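Local coordinates for chitin-binding type-4 domain-containing protein (Photorhabdus laumondii subsp. laumondii, PDB 6T5Z) that is a copper-dependent lytic polysaccharide monooxygenase of family AA10 that probably cleaves chitin chains by oxidation, at residues 9-14 with 60-65; 33-38 with 52-57; 89-94 with 156-161; 149-154 with 162-167. All coordinates share one frame; numbering follows the deposited sequence.

Interaction 1 (9-14 with 60-65); sequences SRAFLC and GALDAQ
The flat guanidinium of R10 meets the carbonyl oxygen of L62 at its edge, near its plane, while Q65 OE1 approaches obliquely and W70 makes a cation-pi contact. The setting is the long loop-rich region that AA10 enzymes carry beside their beta-sandwich core: a short, weakly bonded helix, 10-14, faces the 3-10 turn 60-63. S9 stands at the N-cap of the helix, its OG accepting from F12 N, a job a small hydroxyl does well. R10 reaches across as an extended chain (chi1 -176°) that bends only at chi3, which brings its head to the carbonyl end of the 3-10 turn. There NH1 makes a short but weak bond to L62 O (2.7 Å), and NH2 donates to Q65 OE1 at 3.2 Å, meeting a lone pair in the carbonyl plane. The guanidinium and amide planes are turned 44° apart, and the oxygen sits 30° out of the guanidinium plane. Arginine suits the place because it has donors to spare: NH2 also forms a salt bridge with D168, while Q65 NE2 is held by P106 O and Y147 OH. Below the polar head the contact is apolar. R10 and L62 run antiparallel alongside each other, L62 CD2 lying 3.9 Å from R10 CD and 4.1 Å from C14 SG, the sulfur of the C14-C25 disulfide. A11 is small enough to let L62 come in, CB to CD1 4.3 Å. A single water closes the polar end, accepting from R10 NH1 at 2.9 Å and standing 2.6 Å from Q65 OE1.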
loop_
_atom_site.group_PDB
_atom_site.type_symbol
_atom_site.label_atom_id
_atom_site.label_comp_id
_atom_site.label_asym_id
_atom_site.label_seq_id
_atom_site.Cartn_x
_atom_site.Cartn_y
_atom_site.Cartn_z
ATOM N N SER A 9 3.597 -2.637 -5.864
ATOM C CA SER A 9 2.251 -2.412 -5.354
ATOM C C SER A 9 1.214 -2.731 -6.423
ATOM O O SER A 9 1.528 -2.880 -7.606
ATOM C CB SER A 9 2.076 -0.969 -4.899
ATOM O OG SER A 9 1.952 -0.121 -6.036
ATOM N N ARG A 10 -0.048 -2.809 -5.986
ATOM C CA ARG A 10 -1.138 -3.132 -6.899
ATOM C C ARG A 10 -1.233 -2.099 -8.007
ATOM O O ARG A 10 -1.386 -2.452 -9.186
ATOM C CB ARG A 10 -2.447 -3.230 -6.109
ATOM C CG ARG A 10 -3.671 -3.662 -6.933
ATOM C CD ARG A 10 -4.917 -3.629 -6.085
ATOM N NE ARG A 10 -4.897 -4.654 -5.052
ATOM C CZ ARG A 10 -5.827 -4.781 -4.111
ATOM N NH1 ARG A 10 -6.839 -3.924 -4.058
ATOM N NH2 ARG A 10 -5.737 -5.747 -3.199
ATOM N N ALA A 11 -1.113 -0.811 -7.653
ATOM C CA ALA A 11 -1.122 0.249 -8.656
ATOM C C ALA A 11 0.119 0.205 -9.541
ATOM O O ALA A 11 0.029 0.430 -10.761
ATOM C CB ALA A 11 -1.238 1.613 -7.972
ATOM N N PHE A 12 1.287 -0.053 -8.950
ATOM C CA PHE A 12 2.506 -0.142 -9.743
ATOM C C PHE A 12 2.391 -1.233 -10.796
ATOM O O PHE A 12 2.766 -1.031 -11.956
ATOM C CB PHE A 12 3.718 -0.401 -8.842
ATOM C CG PHE A 12 4.960 -0.771 -9.610
ATOM C CD1 PHE A 12 5.603 0.176 -10.400
ATOM C CD2 PHE A 12 5.453 -2.064 -9.589
ATOM C CE1 PHE A 12 6.734 -0.151 -11.119
ATOM C CE2 PHE A 12 6.586 -2.403 -10.319
ATOM C CZ PHE A 12 7.232 -1.435 -11.071
ATOM N N LEU A 13 1.856 -2.392 -10.412
ATOM C CA LEU A 13 1.736 -3.497 -11.355
ATOM C C LEU A 13 0.721 -3.202 -12.452
ATOM O O LEU A 13 0.781 -3.822 -13.518
ATOM C CB LEU A 13 1.360 -4.780 -10.610
ATOM C CG LEU A 13 2.403 -5.279 -9.605
ATOM C CD1 LEU A 13 1.894 -6.529 -8.929
ATOM C CD2 LEU A 13 3.735 -5.537 -10.270
ATOM N N CYS A 14 -0.197 -2.264 -12.220
ATOM C CA CYS A 14 -1.091 -1.810 -13.280
ATOM C C CYS A 14 -0.361 -0.994 -14.337
ATOM O O CYS A 14 -0.830 -0.914 -15.475
ATOM C CB CYS A 14 -2.211 -0.948 -12.699
ATOM S SG CYS A 14 -3.425 -1.752 -11.652
ATOM N N GLY A 60 -11.247 3.545 -8.608
ATOM C CA GLY A 60 -12.093 2.556 -7.960
ATOM C C GLY A 60 -11.912 1.125 -8.433
ATOM O O GLY A 60 -12.299 0.198 -7.712
ATOM N N ALA A 61 -11.326 0.913 -9.618
ATOM C CA ALA A 61 -11.030 -0.462 -10.028
ATOM C C ALA A 61 -10.193 -1.188 -8.983
ATOM O O ALA A 61 -10.322 -2.405 -8.820
ATOM C CB ALA A 61 -10.314 -0.480 -11.378
ATOM N N LEU A 62 -9.342 -0.463 -8.260
ATOM C CA LEU A 62 -8.494 -1.098 -7.262
ATOM C C LEU A 62 -9.281 -1.640 -6.075
ATOM O O LEU A 62 -8.734 -2.427 -5.299
ATOM C CB LEU A 62 -7.439 -0.114 -6.746
ATOM C CG LEU A 62 -6.462 0.419 -7.792
ATOM C CD1 LEU A 62 -5.442 1.348 -7.142
ATOM C CD2 LEU A 62 -5.768 -0.733 -8.507
ATOM N N ASP A 63 -10.537 -1.240 -5.912
ATOM C CA ASP A 63 -11.299 -1.661 -4.743
ATOM C C ASP A 63 -11.905 -3.043 -4.902
ATOM O O ASP A 63 -12.453 -3.584 -3.934
ATOM C CB ASP A 63 -12.382 -0.622 -4.437
ATOM C CG ASP A 63 -11.797 0.683 -3.961
ATOM O OD1 ASP A 63 -10.767 0.644 -3.242
ATOM O OD2 ASP A 63 -12.344 1.750 -4.312
ATOM N N ALA A 64 -11.828 -3.630 -6.094
ATOM C CA ALA A 64 -12.258 -5.008 -6.255
ATOM C C ALA A 64 -11.432 -5.888 -5.330
ATOM O O ALA A 64 -10.239 -5.646 -5.135
ATOM C CB ALA A 64 -12.079 -5.446 -7.709
ATOM N N GLN A 65 -12.066 -6.906 -4.742
ATOM C CA GLN A 65 -11.354 -7.804 -3.833
ATOM C C GLN A 65 -11.906 -9.217 -4.003
ATOM O O GLN A 65 -13.007 -9.533 -3.537
ATOM C CB GLN A 65 -11.453 -7.335 -2.384
ATOM C CG GLN A 65 -10.516 -8.093 -1.452
ATOM C CD GLN A 65 -9.082 -8.090 -1.943
ATOM O OE1 GLN A 65 -8.476 -7.030 -2.126
ATOM N NE2 GLN A 65 -8.532 -9.277 -2.163
HETATM O O HOH W 1 -9.260 -4.563 -2.649
#

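Interaction 2 (33-38 with 52-57); sequences QSLEAK and ASAGIG
Most unusual here is A54, which presses its CB onto L35 and A37 although its backbone has positive phi (52°), a conformation less common for residues other than glycine, asparagine and aspartate. A54 and G55 are the central residues of a type I' turn from S53 to I56, closed by I56 N donating to S53 O at 3.0 Å. Facing it, L35 is the centre of an inverse gamma turn. The two segments meet purely by van der Waals contact, which small residues permit: A54 CB lies 3.9 Å from A37 CB, and A37 CB lies 3.3 Å from A54 O. L35 sends CD2 toward the start of the turn, 3.5 Å from S53 O and 4.1 Å from A54 CB. On the other flank I56, with CG1 anti to its carbonyl carbon (chi1 -60°), rests CD1 between two carbonyl oxygens, 3.4 Å from E36 O and 3.8 Å from S34 O. S53 OG bonds to D63 and E36 OE2 to N161. Segment 33-38 borders the copper site in its second shell: S34 touches H1, and the E36 side chain comes within about 5 Å of the metal. The turn lies against strand 36-38, itself paired with strand 161-172, while A52 and L35 touch R10 and A11 of helix 10-14.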
loop_
_atom_site.group_PDB
_atom_site.type_symbol
_atom_site.label_atom_id
_atom_site.label_comp_id
_atom_site.label_asym_id
_atom_site.label_seq_id
_atom_site.Cartn_x
_atom_site.Cartn_y
_atom_site.Cartn_z
ATOM N N GLN A 33 1.360 7.008 -8.903
ATOM C CA GLN A 33 1.941 7.915 -7.914
ATOM C C GLN A 33 0.918 8.824 -7.254
ATOM O O GLN A 33 1.292 9.600 -6.353
ATOM C CB GLN A 33 3.025 8.795 -8.567
ATOM C CG GLN A 33 2.521 9.909 -9.547
ATOM C CD GLN A 33 2.413 9.422 -11.011
ATOM O OE1 GLN A 33 2.312 8.224 -11.263
ATOM N NE2 GLN A 33 2.456 10.356 -11.971
ATOM N N SER A 34 -0.359 8.726 -7.634
ATOM C CA SER A 34 -1.313 9.799 -7.367
ATOM C C SER A 34 -2.426 9.396 -6.408
ATOM O O SER A 34 -3.475 10.052 -6.365
ATOM C CB SER A 34 -1.901 10.294 -8.685
ATOM O OG SER A 34 -0.893 10.892 -9.485
ATOM N N LEU A 35 -2.213 8.350 -5.617
ATOM C CA LEU A 35 -3.240 7.853 -4.700
ATOM C C LEU A 35 -3.152 8.635 -3.380
ATOM O O LEU A 35 -2.695 8.159 -2.337
ATOM C CB LEU A 35 -3.082 6.346 -4.527
ATOM C CG LEU A 35 -3.603 5.552 -5.753
ATOM C CD1 LEU A 35 -2.797 4.291 -5.964
ATOM C CD2 LEU A 35 -5.053 5.210 -5.537
ATOM N N GLU A 36 -3.618 9.880 -3.452
ATOM C CA GLU A 36 -3.482 10.855 -2.372
ATOM C C GLU A 36 -4.827 11.082 -1.692
ATOM O O GLU A 36 -5.842 11.278 -2.364
ATOM C CB GLU A 36 -2.944 12.180 -2.910
ATOM C CG GLU A 36 -2.603 13.209 -1.824
ATOM C CD GLU A 36 -2.223 14.547 -2.414
ATOM O OE1 GLU A 36 -2.210 14.658 -3.654
ATOM O OE2 GLU A 36 -1.943 15.495 -1.652
ATOM N N ALA A 37 -4.824 11.086 -0.366
ATOM C CA ALA A 37 -6.044 11.230 0.419
ATOM C C ALA A 37 -5.662 11.742 1.799
ATOM O O ALA A 37 -4.485 11.906 2.113
ATOM C CB ALA A 37 -6.810 9.909 0.502
ATOM N N LYS A 38 -6.670 11.994 2.632
ATOM C CA LYS A 38 -6.390 12.500 3.975
ATOM C C LYS A 38 -5.538 11.514 4.771
ATOM O O LYS A 38 -5.686 10.295 4.645
ATOM C CB LYS A 38 -7.696 12.781 4.716
ATOM C CG LYS A 38 -8.464 13.956 4.155
ATOM C CD LYS A 38 -7.707 15.247 4.339
ATOM C CE LYS A 38 -8.461 16.422 3.744
ATOM N NZ LYS A 38 -8.472 16.323 2.257
ATOM N N ALA A 52 -8.029 0.940 -1.136
ATOM C CA ALA A 52 -7.074 0.761 -2.226
ATOM C C ALA A 52 -7.120 1.899 -3.240
ATOM O O ALA A 52 -6.084 2.235 -3.818
ATOM C CB ALA A 52 -7.319 -0.575 -2.921
ATOM N N SER A 53 -8.291 2.489 -3.472
ATOM C CA SER A 53 -8.416 3.625 -4.372
ATOM C C SER A 53 -8.098 4.958 -3.713
ATOM O O SER A 53 -8.212 5.995 -4.378
ATOM C CB SER A 53 -9.832 3.699 -4.961
ATOM O OG SER A 53 -10.802 3.773 -3.928
ATOM N N ALA A 54 -7.714 4.958 -2.436
ATOM C CA ALA A 54 -7.561 6.188 -1.649
ATOM C C ALA A 54 -8.815 7.049 -1.716
ATOM O O ALA A 54 -8.737 8.279 -1.659
ATOM C CB ALA A 54 -6.333 6.999 -2.084
ATOM N N GLY A 55 -9.980 6.409 -1.825
ATOM C CA GLY A 55 -11.231 7.132 -1.921
ATOM C C GLY A 55 -11.399 8.003 -3.147
ATOM O O GLY A 55 -12.246 8.904 -3.134
ATOM N N ILE A 56 -10.631 7.764 -4.206
ATOM C CA ILE A 56 -10.714 8.541 -5.443
ATOM C C ILE A 56 -11.506 7.735 -6.467
ATOM O O ILE A 56 -11.113 6.621 -6.826
ATOM C CB ILE A 56 -9.315 8.890 -5.972
ATOM C CG1 ILE A 56 -8.547 9.709 -4.928
ATOM C CG2 ILE A 56 -9.403 9.660 -7.281
ATOM C CD1 ILE A 56 -7.035 9.725 -5.196
ATOM N N GLY A 57 -12.604 8.317 -6.961
ATOM C CA GLY A 57 -13.548 7.555 -7.769
ATOM C C GLY A 57 -12.930 6.899 -8.991
ATOM O O GLY A 57 -13.211 5.732 -9.291
#

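Interaction 3 (89-94 with 156-161); sequences QHKTSS and ISDTLN. With CU (copper (II) ion), chain D.
T92 and I156 form an antiparallel non-hydrogen-bonded pair, CA to CA 4.6 Å, and just beyond it S157 N donates to K91 O (2.9 Å) along a nearly straight line of 169°. The side chains of the pair diverge. I156 instead comes obliquely to H90, CG2 lying 3.8 Å from H90 CB and CD1 4.1 Å from CD2, an apolar neighbour for the imidazole. From there H90 NE2 binds the copper at 2.0 Å. H1 completes the histidine brace, with its amino nitrogen and, as in other LPMOs, its ring; two waters, at 2.3 and 2.4 Å from the copper, fill further positions. T92 OG1, donating to H90 O, ties down the backbone beside the ligand. Small serines allow the loops to close: S157 CB lies 3.3 Å from S93 OG, and S157 OG packs against K91 CB. K91 bends twice so that NZ goes to E127 O, leaving D158 OD2 to reach K91 N through a water. S93 and S94 both face T155 in a classic beta bulge, where strand 92-99 meets strand 148-156, while N161 starts the return strand 161-172.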
loop_
_atom_site.group_PDB
_atom_site.type_symbol
_atom_site.label_atom_id
_atom_site.label_comp_id
_atom_site.label_asym_id
_atom_site.label_seq_id
_atom_site.Cartn_x
_atom_site.Cartn_y
_atom_site.Cartn_z
ATOM N N GLN A 89 9.006 15.088 -4.371
ATOM C CA GLN A 89 9.402 15.031 -2.971
ATOM C C GLN A 89 8.600 16.020 -2.133
ATOM O O GLN A 89 8.367 17.161 -2.544
ATOM C CB GLN A 89 10.895 15.337 -2.825
ATOM C CG GLN A 89 11.809 14.356 -3.522
ATOM C CD GLN A 89 13.124 14.993 -3.914
ATOM O OE1 GLN A 89 13.264 15.514 -5.018
ATOM N NE2 GLN A 89 14.089 14.969 -3.012
ATOM N N HIS A 90 8.164 15.565 -0.955
ATOM C CA HIS A 90 7.459 16.397 0.010
ATOM C C HIS A 90 7.967 16.075 1.400
ATOM O O HIS A 90 8.291 14.922 1.694
ATOM C CB HIS A 90 5.944 16.161 0.015
ATOM C CG HIS A 90 5.311 16.201 -1.337
ATOM N ND1 HIS A 90 5.319 17.325 -2.134
ATOM C CD2 HIS A 90 4.620 15.258 -2.021
ATOM C CE1 HIS A 90 4.668 17.070 -3.254
ATOM N NE2 HIS A 90 4.233 15.824 -3.209
ATOM N N LYS A 91 7.999 17.096 2.258
ATOM C CA LYS A 91 8.374 16.898 3.650
ATOM C C LYS A 91 7.487 15.829 4.274
ATOM O O LYS A 91 6.266 15.828 4.092
ATOM C CB LYS A 91 8.264 18.219 4.417
ATOM C CG LYS A 91 9.312 19.264 4.018
ATOM C CD LYS A 91 9.043 20.616 4.702
ATOM C CE LYS A 91 8.985 20.489 6.213
ATOM N NZ LYS A 91 10.337 20.318 6.830
ATOM N N THR A 92 8.111 14.926 5.029
ATOM C CA THR A 92 7.516 13.639 5.366
ATOM C C THR A 92 7.424 13.447 6.875
ATOM O O THR A 92 8.431 13.554 7.574
ATOM C CB THR A 92 8.347 12.518 4.741
ATOM O OG1 THR A 92 8.292 12.640 3.311
ATOM C CG2 THR A 92 7.827 11.146 5.158
ATOM N N SER A 93 6.220 13.138 7.367
ATOM C CA SER A 93 6.072 12.728 8.761
ATOM C C SER A 93 6.579 11.306 8.969
ATOM O O SER A 93 7.346 11.041 9.902
ATOM C CB SER A 93 4.609 12.815 9.199
ATOM O OG SER A 93 4.161 14.155 9.286
ATOM N N SER A 94 6.169 10.376 8.105
ATOM C CA SER A 94 6.474 8.975 8.368
ATOM C C SER A 94 6.188 8.118 7.146
ATOM O O SER A 94 5.501 8.540 6.214
ATOM C CB SER A 94 5.659 8.440 9.539
ATOM O OG SER A 94 4.282 8.426 9.192
ATOM N N ILE A 156 2.408 12.972 4.623
ATOM C CA ILE A 156 3.051 14.238 4.281
ATOM C C ILE A 156 2.914 15.197 5.454
ATOM O O ILE A 156 1.809 15.402 5.963
ATOM C CB ILE A 156 2.425 14.848 3.015
ATOM C CG1 ILE A 156 2.384 13.838 1.860
ATOM C CG2 ILE A 156 3.190 16.110 2.605
ATOM C CD1 ILE A 156 3.736 13.271 1.495
ATOM N N SER A 157 4.030 15.815 5.864
ATOM C CA SER A 157 4.024 16.600 7.099
ATOM C C SER A 157 3.435 17.995 6.917
ATOM O O SER A 157 2.897 18.562 7.881
ATOM C CB SER A 157 5.442 16.710 7.665
ATOM O OG SER A 157 6.240 17.543 6.846
ATOM N N ASP A 158 3.529 18.579 5.721
ATOM C CA ASP A 158 3.106 19.962 5.535
ATOM C C ASP A 158 1.801 20.081 4.749
ATOM O O ASP A 158 1.435 21.189 4.335
ATOM C CB ASP A 158 4.236 20.801 4.901
ATOM C CG ASP A 158 4.652 20.327 3.511
ATOM O OD1 ASP A 158 4.118 19.318 3.026
ATOM O OD2 ASP A 158 5.539 20.985 2.909
ATOM N N THR A 159 1.070 18.976 4.560
ATOM C CA THR A 159 -0.308 19.011 4.079
ATOM C C THR A 159 -1.177 18.146 4.988
ATOM O O THR A 159 -0.715 17.586 5.992
ATOM C CB THR A 159 -0.432 18.530 2.627
ATOM O OG1 THR A 159 -0.244 17.111 2.585
ATOM C CG2 THR A 159 0.595 19.214 1.731
ATOM N N LEU A 160 -2.455 18.057 4.631
ATOM C CA LEU A 160 -3.427 17.231 5.334
ATOM C C LEU A 160 -3.426 15.781 4.859
ATOM O O LEU A 160 -4.211 14.973 5.369
ATOM C CB LEU A 160 -4.829 17.827 5.157
ATOM C CG LEU A 160 -5.054 19.244 5.705
ATOM C CD1 LEU A 160 -6.456 19.737 5.329
ATOM C CD2 LEU A 160 -4.832 19.298 7.218
ATOM N N ASN A 161 -2.560 15.423 3.917
ATOM C CA ASN A 161 -2.754 14.216 3.126
ATOM C C ASN A 161 -1.658 13.175 3.343
ATOM O O ASN A 161 -0.657 13.403 4.029
ATOM C CB ASN A 161 -2.842 14.584 1.643
ATOM C CG ASN A 161 -4.056 15.428 1.343
ATOM O OD1 ASN A 161 -5.098 15.263 1.976
ATOM N ND2 ASN A 161 -3.938 16.332 0.380
HETATM CU CU CU D . 3.043 14.903 -4.522
HETATM O O HOH W 2 7.196 19.791 1.233
HETATM O O HOH W 3 2.746 16.983 -5.688
HETATM O O HOH W 4 1.293 15.966 -3.427
#

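Interaction 4 (149-154 with 162-167); sequences VILGVW and AFYQVI
V153 lies against the Y164 ring, its CG1 over one face, while L151 CD1 comes at the ring edge, 4.1 Å from CD2; this is a closely packed row in a beta hairpin whose strands 148-156 and 161-172 run antiparallel. Continuing the same face, L151 CD1 meets V166 CG1 at 3.7 Å, and V149 CG1 meets V166 CB at 3.8 Å, branched residues filling the row. The other face is close at its W154 end: W154 CE3 touches F163 CD1 at 3.6 Å, the ring planes 28° apart but slid until they barely overlap (centroids 5.1 Å). Its thin spot is G152, which brings no side chain opposite Q165; Q165 bends at chi2 (-88°) and leads away, OE1 bonded by S9 OG and I4 N. No side is open to solvent, since all twelve residues are buried. Hydrogen-bonded pairs I150-I167, G152-Q165 and W154-F163 zip the strands, for instance W154 N to F163 O at 3.0 Å with an angle of 170°. Six backbone bonds thus satisfy N-H and C=O groups inside an apolar core, and polar ends find partners, W154 NE1 in T92 and Y164 OH in K38. The F163 side chain comes within about 4 Å of the copper, consistent with the usual aromatic neighbour in AA10 enzymes.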
loop_
_atom_site.group_PDB
_atom_site.type_symbol
_atom_site.label_atom_id
_atom_site.label_comp_id
_atom_site.label_asym_id
_atom_site.label_seq_id
_atom_site.Cartn_x
_atom_site.Cartn_y
_atom_site.Cartn_z
ATOM N N VAL A 149 -2.740 -8.606 2.120
ATOM C CA VAL A 149 -2.578 -7.289 1.521
ATOM C C VAL A 149 -1.861 -6.408 2.526
ATOM O O VAL A 149 -2.238 -6.365 3.702
ATOM C CB VAL A 149 -3.924 -6.674 1.111
ATOM C CG1 VAL A 149 -3.734 -5.229 0.655
ATOM C CG2 VAL A 149 -4.570 -7.517 0.016
ATOM N N ILE A 150 -0.826 -5.718 2.063
ATOM C CA ILE A 150 -0.069 -4.780 2.876
ATOM C C ILE A 150 -0.450 -3.382 2.412
ATOM O O ILE A 150 -0.506 -3.123 1.204
ATOM C CB ILE A 150 1.446 -5.035 2.744
ATOM C CG1 ILE A 150 1.796 -6.376 3.397
ATOM C CG2 ILE A 150 2.253 -3.854 3.326
ATOM C CD1 ILE A 150 3.201 -6.902 3.161
ATOM N N LEU A 151 -0.751 -2.494 3.362
ATOM C CA LEU A 151 -1.052 -1.097 3.065
ATOM C C LEU A 151 0.139 -0.233 3.456
ATOM O O LEU A 151 0.450 -0.082 4.644
ATOM C CB LEU A 151 -2.315 -0.624 3.783
ATOM C CG LEU A 151 -2.634 0.868 3.619
ATOM C CD1 LEU A 151 -2.967 1.213 2.154
ATOM C CD2 LEU A 151 -3.770 1.319 4.527
ATOM N N GLY A 152 0.802 0.346 2.455
ATOM C CA GLY A 152 1.854 1.310 2.706
ATOM C C GLY A 152 1.261 2.701 2.755
ATOM O O GLY A 152 0.423 3.055 1.922
ATOM N N VAL A 153 1.681 3.486 3.750
ATOM C CA VAL A 153 1.192 4.852 3.923
ATOM C C VAL A 153 2.378 5.794 4.053
ATOM O O VAL A 153 3.225 5.628 4.943
ATOM C CB VAL A 153 0.261 4.990 5.133
ATOM C CG1 VAL A 153 -0.307 6.419 5.209
ATOM C CG2 VAL A 153 -0.863 3.949 5.056
ATOM N N TRP A 154 2.428 6.784 3.171
ATOM C CA TRP A 154 3.423 7.842 3.188
ATOM C C TRP A 154 2.705 9.111 3.613
ATOM O O TRP A 154 1.911 9.660 2.845
ATOM C CB TRP A 154 4.062 7.987 1.809
ATOM C CG TRP A 154 4.939 9.177 1.670
ATOM C CD1 TRP A 154 5.653 9.795 2.663
ATOM C CD2 TRP A 154 5.214 9.913 0.467
ATOM N NE1 TRP A 154 6.346 10.859 2.152
ATOM C CE2 TRP A 154 6.107 10.949 0.806
ATOM C CE3 TRP A 154 4.803 9.788 -0.865
ATOM C CZ2 TRP A 154 6.579 11.874 -0.134
ATOM C CZ3 TRP A 154 5.279 10.698 -1.799
ATOM C CH2 TRP A 154 6.155 11.723 -1.434
ATOM N N ALA A 162 -1.884 12.012 2.730
ATOM C CA ALA A 162 -0.950 10.896 2.692
ATOM C C ALA A 162 -1.163 10.144 1.387
ATOM O O ALA A 162 -2.212 10.263 0.753
ATOM C CB ALA A 162 -1.145 9.939 3.872
ATOM N N PHE A 163 -0.182 9.334 1.009
ATOM C CA PHE A 163 -0.311 8.491 -0.178
ATOM C C PHE A 163 -0.496 7.039 0.233
ATOM O O PHE A 163 0.177 6.553 1.147
ATOM C CB PHE A 163 0.903 8.651 -1.093
ATOM C CG PHE A 163 0.946 9.992 -1.769
ATOM C CD1 PHE A 163 1.439 11.105 -1.097
ATOM C CD2 PHE A 163 0.410 10.163 -3.038
ATOM C CE1 PHE A 163 1.443 12.353 -1.701
ATOM C CE2 PHE A 163 0.415 11.413 -3.649
ATOM C CZ PHE A 163 0.923 12.504 -2.980
ATOM N N TYR A 164 -1.410 6.339 -0.454
ATOM C CA TYR A 164 -1.877 5.026 -0.003
ATOM C C TYR A 164 -1.558 3.973 -1.054
ATOM O O TYR A 164 -1.998 4.086 -2.205
ATOM C CB TYR A 164 -3.375 5.067 0.302
ATOM C CG TYR A 164 -3.708 5.839 1.567
ATOM C CD1 TYR A 164 -3.903 7.221 1.539
ATOM C CD2 TYR A 164 -3.810 5.182 2.792
ATOM C CE1 TYR A 164 -4.208 7.932 2.710
ATOM C CE2 TYR A 164 -4.111 5.877 3.958
ATOM C CZ TYR A 164 -4.306 7.248 3.910
ATOM O OH TYR A 164 -4.617 7.924 5.067
ATOM N N GLN A 165 -0.809 2.937 -0.659
ATOM C CA GLN A 165 -0.338 1.910 -1.593
ATOM C C GLN A 165 -0.601 0.512 -1.041
ATOM O O GLN A 165 0.185 0.016 -0.230
ATOM C CB GLN A 165 1.152 2.102 -1.880
ATOM C CG GLN A 165 1.457 3.347 -2.722
ATOM C CD GLN A 165 1.395 3.072 -4.221
ATOM O OE1 GLN A 165 2.128 2.231 -4.736
ATOM N NE2 GLN A 165 0.534 3.798 -4.923
ATOM N N VAL A 166 -1.678 -0.159 -1.523
ATOM C CA VAL A 166 -1.887 -1.567 -1.188
ATOM C C VAL A 166 -0.995 -2.440 -2.067
ATOM O O VAL A 166 -0.711 -2.119 -3.233
ATOM C CB VAL A 166 -3.377 -1.963 -1.314
ATOM C CG1 VAL A 166 -4.246 -1.150 -0.352
ATOM C CG2 VAL A 166 -3.888 -1.789 -2.754
ATOM N N ILE A 167 -0.528 -3.544 -1.477
ATOM C CA ILE A 167 0.371 -4.515 -2.101
ATOM C C ILE A 167 -0.224 -5.903 -1.894
ATOM O O ILE A 167 -0.542 -6.284 -0.762
ATOM C CB ILE A 167 1.793 -4.456 -1.494
ATOM C CG1 ILE A 167 2.332 -3.028 -1.487
ATOM C CG2 ILE A 167 2.757 -5.368 -2.262
ATOM C CD1 ILE A 167 3.607 -2.841 -0.641
#

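Interaction 4 sits nearly at the centre of the chain, and the other three are grouped around it, with centres 10 to 15 Å away. Interactions 1 and 3 lie farthest apart, at about 23 Å between centres. Along the chain, interaction 2 falls between the two segments of interaction 1; interactions 3 and 4 follow, their segments alternating. Interactions 2, 3 and 4 share one mixed sheet, joined through strands 36-38, 92-99, 148-156 and 161-172, while helix 10-14 bonds to strand 161-172 by R10 N and V166 O. The hairpin of interaction 4 therefore links the loop-rich side to the copper end, where interactions 2, 3 and the F163 end of interaction 4 border the metal.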